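PDB 3H2D: CheC-like superfamily protein from Shewanella oneidensis, which probably acts in chemotaxis signalling as a CheX-type phosphatase that removes the phosphoryl group from the response regulator CheY. Local coordinates for residues B[62-65]-B[66-70]; B[69-72]-B[73-77]. One frame throughout, in Å; residues are numbered along the deposited sequence.

Contact 1 of 2, residues B[62-65]-B[66-70]; sequences FEQK and LVLQI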
loop_
_atom_site.group_PDB
_atom_site.type_symbol
_atom_site.label_atom_id
_atom_site.label_comp_id
_atom_site.label_asym_id
_atom_site.label_seq_id
_atom_site.Cartn_x
_atom_site.Cartn_y
_atom_site.Cartn_z
ATOM N N PHE B 62 1.977 -7.829 9.863
ATOM C CA PHE B 62 2.656 -8.551 10.943
ATOM C C PHE B 62 2.789 -7.704 12.217
ATOM O O PHE B 62 3.107 -6.507 12.140
ATOM C CB PHE B 62 4.091 -8.945 10.566
ATOM C CG PHE B 62 4.232 -9.778 9.317
ATOM C CD1 PHE B 62 4.396 -9.160 8.084
ATOM C CD2 PHE B 62 4.260 -11.166 9.368
ATOM C CE1 PHE B 62 4.555 -9.936 6.921
ATOM C CE2 PHE B 62 4.443 -11.928 8.213
ATOM C CZ PHE B 62 4.603 -11.299 7.003
ATOM N N GLU B 63 2.649 -8.328 13.394
ATOM C CA GLU B 63 3.104 -7.710 14.636
ATOM C C GLU B 63 4.611 -7.741 14.711
ATOM O O GLU B 63 5.242 -8.615 14.128
ATOM C CB GLU B 63 2.484 -8.413 15.873
ATOM C CG GLU B 63 1.032 -8.048 15.993
ATOM C CD GLU B 63 0.283 -8.811 17.041
ATOM O OE1 GLU B 63 0.752 -9.893 17.449
ATOM O OE2 GLU B 63 -0.814 -8.331 17.413
ATOM N N GLN B 64 5.182 -6.785 15.427
ATOM C CA GLN B 64 6.627 -6.627 15.480
ATOM C C GLN B 64 7.355 -7.865 15.952
ATOM O O GLN B 64 8.384 -8.235 15.369
ATOM C CB GLN B 64 7.004 -5.442 16.360
ATOM C CG GLN B 64 8.512 -5.292 16.516
ATOM C CD GLN B 64 8.945 -3.976 17.100
ATOM O OE1 GLN B 64 8.514 -2.928 16.674
ATOM N NE2 GLN B 64 9.840 -4.039 18.096
ATOM N N LYS B 65 6.911 -8.482 17.056
ATOM C CA LYS B 65 7.684 -9.642 17.589
ATOM C C LYS B 65 7.709 -10.822 16.570
ATOM O O LYS B 65 8.723 -11.532 16.410
ATOM C CB LYS B 65 7.120 -10.087 18.941
ATOM C CG LYS B 65 7.938 -11.147 19.650
ATOM C CD LYS B 65 7.150 -11.722 20.812
ATOM C CE LYS B 65 7.891 -12.800 21.554
ATOM N NZ LYS B 65 8.997 -12.218 22.404
ATOM N N LEU B 66 6.602 -10.980 15.861
ATOM C CA LEU B 66 6.491 -12.003 14.837
ATOM C C LEU B 66 7.424 -11.739 13.664
ATOM O O LEU B 66 8.166 -12.655 13.273
ATOM C CB LEU B 66 5.057 -12.185 14.371
ATOM C CG LEU B 66 4.791 -13.133 13.183
ATOM C CD1 LEU B 66 5.359 -14.534 13.365
ATOM C CD2 LEU B 66 3.287 -13.189 12.813
ATOM N N VAL B 67 7.402 -10.529 13.105
ATOM C CA VAL B 67 8.246 -10.253 11.936
ATOM C C VAL B 67 9.742 -10.338 12.320
ATOM O O VAL B 67 10.568 -10.759 11.513
ATOM C CB VAL B 67 7.943 -8.883 11.302
ATOM C CG1 VAL B 67 8.560 -7.772 12.068
ATOM C CG2 VAL B 67 8.342 -8.824 9.776
ATOM N N LEU B 68 10.091 -9.895 13.528
ATOM C CA LEU B 68 11.464 -10.035 14.001
ATOM C C LEU B 68 11.899 -11.494 14.195
ATOM O O LEU B 68 13.076 -11.830 13.967
ATOM C CB LEU B 68 11.706 -9.213 15.251
ATOM C CG LEU B 68 11.619 -7.686 15.096
ATOM C CD1 LEU B 68 11.800 -7.041 16.465
ATOM C CD2 LEU B 68 12.703 -7.180 14.103
ATOM N N GLN B 69 11.005 -12.354 14.630
ATOM C CA GLN B 69 11.327 -13.772 14.704
ATOM C C GLN B 69 11.472 -14.398 13.318
ATOM O O GLN B 69 12.304 -15.293 13.133
ATOM C CB GLN B 69 10.282 -14.565 15.482
ATOM C CG GLN B 69 10.724 -16.007 15.836
ATOM C CD GLN B 69 11.964 -16.072 16.690
ATOM O OE1 GLN B 69 12.019 -15.456 17.754
ATOM N NE2 GLN B 69 12.975 -16.824 16.242
ATOM N N ILE B 70 10.616 -13.991 12.369
ATOM C CA ILE B 70 10.715 -14.403 10.974
ATOM C C ILE B 70 12.097 -13.981 10.423
ATOM O O ILE B 70 12.809 -14.798 9.792
ATOM C CB ILE B 70 9.523 -13.814 10.109
ATOM C CG1 ILE B 70 8.190 -14.461 10.496
ATOM C CG2 ILE B 70 9.758 -13.955 8.579
ATOM C CD1 ILE B 70 7.004 -13.768 9.856
#

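Contact 2 of 2, residues B[69-72]-B[73-77]; sequences QIMQ and NMLGE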
loop_
_atom_site.group_PDB
_atom_site.type_symbol
_atom_site.label_atom_id
_atom_site.label_comp_id
_atom_site.label_asym_id
_atom_site.label_seq_id
_atom_site.Cartn_x
_atom_site.Cartn_y
_atom_site.Cartn_z
ATOM N N GLN B 69 11.005 -12.354 14.630
ATOM C CA GLN B 69 11.327 -13.772 14.704
ATOM C C GLN B 69 11.472 -14.398 13.318
ATOM O O GLN B 69 12.304 -15.293 13.133
ATOM C CB GLN B 69 10.282 -14.565 15.482
ATOM C CG GLN B 69 10.724 -16.007 15.836
ATOM C CD GLN B 69 11.964 -16.072 16.690
ATOM O OE1 GLN B 69 12.019 -15.456 17.754
ATOM N NE2 GLN B 69 12.975 -16.824 16.242
ATOM N N ILE B 70 10.616 -13.991 12.369
ATOM C CA ILE B 70 10.715 -14.403 10.974
ATOM C C ILE B 70 12.097 -13.981 10.423
ATOM O O ILE B 70 12.809 -14.798 9.792
ATOM C CB ILE B 70 9.523 -13.814 10.109
ATOM C CG1 ILE B 70 8.190 -14.461 10.496
ATOM C CG2 ILE B 70 9.758 -13.955 8.579
ATOM C CD1 ILE B 70 7.004 -13.768 9.856
HETATM N N MSE B 71 12.500 -12.727 10.670
HETATM C CA MSE B 71 13.817 -12.295 10.242
HETATM C C MSE B 71 14.936 -13.071 10.906
HETATM O O MSE B 71 15.907 -13.393 10.231
HETATM C CB MSE B 71 14.082 -10.822 10.468
HETATM C CG MSE B 71 15.320 -10.372 9.573
HETATM SE SE MSE B 71 15.416 -8.545 9.753
HETATM C CE MSE B 71 17.290 -8.191 9.394
ATOM N N GLN B 72 14.829 -13.352 12.205
ATOM C CA GLN B 72 15.831 -14.166 12.869
ATOM C C GLN B 72 15.988 -15.512 12.131
ATOM O O GLN B 72 17.098 -15.957 11.898
ATOM C CB GLN B 72 15.480 -14.430 14.326
ATOM C CG GLN B 72 16.536 -15.281 15.082
ATOM C CD GLN B 72 17.878 -14.559 15.217
ATOM O OE1 GLN B 72 17.928 -13.355 15.505
ATOM N NE2 GLN B 72 18.955 -15.266 14.944
ATOM N N ASN B 73 14.858 -16.166 11.850
ATOM C CA ASN B 73 14.882 -17.517 11.315
ATOM C C ASN B 73 15.344 -17.568 9.853
ATOM O O ASN B 73 16.047 -18.486 9.445
ATOM C CB ASN B 73 13.496 -18.133 11.408
ATOM C CG ASN B 73 13.095 -18.471 12.827
ATOM O OD1 ASN B 73 13.808 -18.179 13.791
ATOM N ND2 ASN B 73 11.939 -19.078 12.958
HETATM N N MSE B 74 14.951 -16.559 9.090
HETATM C CA MSE B 74 15.279 -16.487 7.660
HETATM C C MSE B 74 16.699 -15.993 7.397
HETATM O O MSE B 74 17.388 -16.543 6.532
HETATM C CB MSE B 74 14.265 -15.620 6.925
HETATM C CG MSE B 74 12.899 -16.214 6.900
HETATM SE SE MSE B 74 11.727 -15.284 5.717
HETATM C CE MSE B 74 12.501 -15.768 4.005
ATOM N N LEU B 75 17.142 -14.998 8.153
ATOM C CA LEU B 75 18.447 -14.331 7.904
ATOM C C LEU B 75 19.481 -14.449 9.037
ATOM O O LEU B 75 20.624 -14.084 8.865
ATOM C CB LEU B 75 18.216 -12.845 7.568
ATOM C CG LEU B 75 17.260 -12.552 6.407
ATOM C CD1 LEU B 75 16.979 -11.046 6.326
ATOM C CD2 LEU B 75 17.807 -13.141 5.063
ATOM N N GLY B 76 19.089 -14.959 10.192
ATOM C CA GLY B 76 20.027 -15.212 11.233
ATOM C C GLY B 76 20.347 -13.985 12.047
ATOM O O GLY B 76 21.330 -13.953 12.767
ATOM N N GLU B 77 19.522 -12.967 11.925
ATOM C CA GLU B 77 19.681 -11.799 12.767
ATOM C C GLU B 77 18.412 -11.035 12.873
ATOM O O GLU B 77 17.443 -11.332 12.203
ATOM C CB GLU B 77 20.758 -10.906 12.224
ATOM C CG GLU B 77 20.696 -10.649 10.736
ATOM C CD GLU B 77 21.980 -9.983 10.317
ATOM O OE1 GLU B 77 22.366 -9.047 11.030
ATOM O OE2 GLU B 77 22.611 -10.390 9.329
HETATM O O HOH W 1 22.190 -15.988 14.253
#

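Contact 1 of 2, residues B[62-65]-B[66-70]
V67 N donates to E63 O over 3.1 Å with an N-H...O angle of 167°, and this bond lays down the first turn of helix 64-75. E63 is the N-cap residue: strand 54-62 ends at F62, and one residue later the chain is helical, making a direct strand-to-helix junction in the CheX-like fold. Two further i to i+4 bonds carry the turn on, L68 N to Q64 O at 3.0 Å and Q69 N to K65 O at the same length. At the helix start D42 OD2 accepts a hydrogen bond from Q64 N. The E63 carboxylate turns elsewhere, OE1 bonding T146 N and OE2 a glycerol, probably left from crystallisation.

On the buried side, F62 folds back against the helix that follows it. Its ring stands beside the backbone N, opposite the carbonyl carbon (chi1 -57°), and is held from three directions. V67 CG2 lies over one face, L66 CD2 approaches the edge near the ring plane at 4.1 Å from F62 CD2, and I70 CD1 comes obliquely to 3.6 Å from F62 CE2. The F62 and I70 side chains cross at about a right angle. On the sheet side A147 touches L66 and V43 touches V67, while V86 and V90 of helix 84-107 meet V67, so the apolar side of the new helix faces both sheet and helix.

Farther round, the Q64 and L68 side chains run side by side in the same direction, with Q64 CG 3.7 Å from L68 CD1. V67 places its other methyl between backbone N and carbonyl carbon (chi1 78°), which brings CG1 to 3.3 Å from Q64 O, the oxygen that also accepts from L68 N.

Contact 2 of 2, residues B[69-72]-B[73-77]
N73 reaches back one turn to Q69, and its side chain can be followed atom by atom. CB sits 3.5 Å from Q69 O, the oxygen that also receives the N73 backbone N-H. CG points beside the backbone N (chi1 -72°), which keeps it in front of that carbonyl, 3.3 Å from Q69 O. At the tip, OD1 accepts a hydrogen bond from Q69 NE2 at 2.9 Å. The bond lies close to the amide plane of Q69, yet the donor stands above the carbonyl plane of N73 rather than on a lone pair, in keeping with the 61° between the two amide planes. The other branch, ND2, donates to A22 O, so both ends of the N73 amide are engaged.

These residues form the last turns of helix 64-75, where the alpha-helical ladder runs out: M74 N bonds to I70 O, L75 N to M71 O, and finally G76 N to Q72 O at 2.8 Å. G76 has a positive phi of 82°, the left-handed conformation, and is the first residue to leave the helix.

Apolar contacts line the other flanks. The selenium of selenomethionine M74 lies 3.7 Å from I70 CG2, the two side chains pointing the same way. Selenomethionine M71, extended beyond CG, crosses L75 obliquely, with M71 CG 3.7 Å from L75 CD1; its chain also meets E85, V86 and L89 of helix 84-107. From the last full turn, the Q72 side chain, bent at chi2, reaches to the exit of the helix: OE1 bonds N78 ND2, and a water that donates to G76 O at 2.7 Å is held weakly by Q72 NE2.

How the contacts relate
Both contacts belong to helix 64-75 and share Q69 and I70, contact 1 at its start and contact 2 at its end, with centres about 9 Å apart. Contact 1 is the more buried, its centre about 13 Å from the centre of the chain, against about 18 Å for contact 2, and its side chains are joined chiefly by apolar packing next to the sheet. Contact 2 has more exposed residues and adds amide hydrogen bonds, a weakly held water and the positive-phi glycine that ends the helix. Each is anchored to helix 84-107. Q69 serves contact 1 by its backbone and contact 2 by its side-chain amide as well, while I70 carries the apolar face in both.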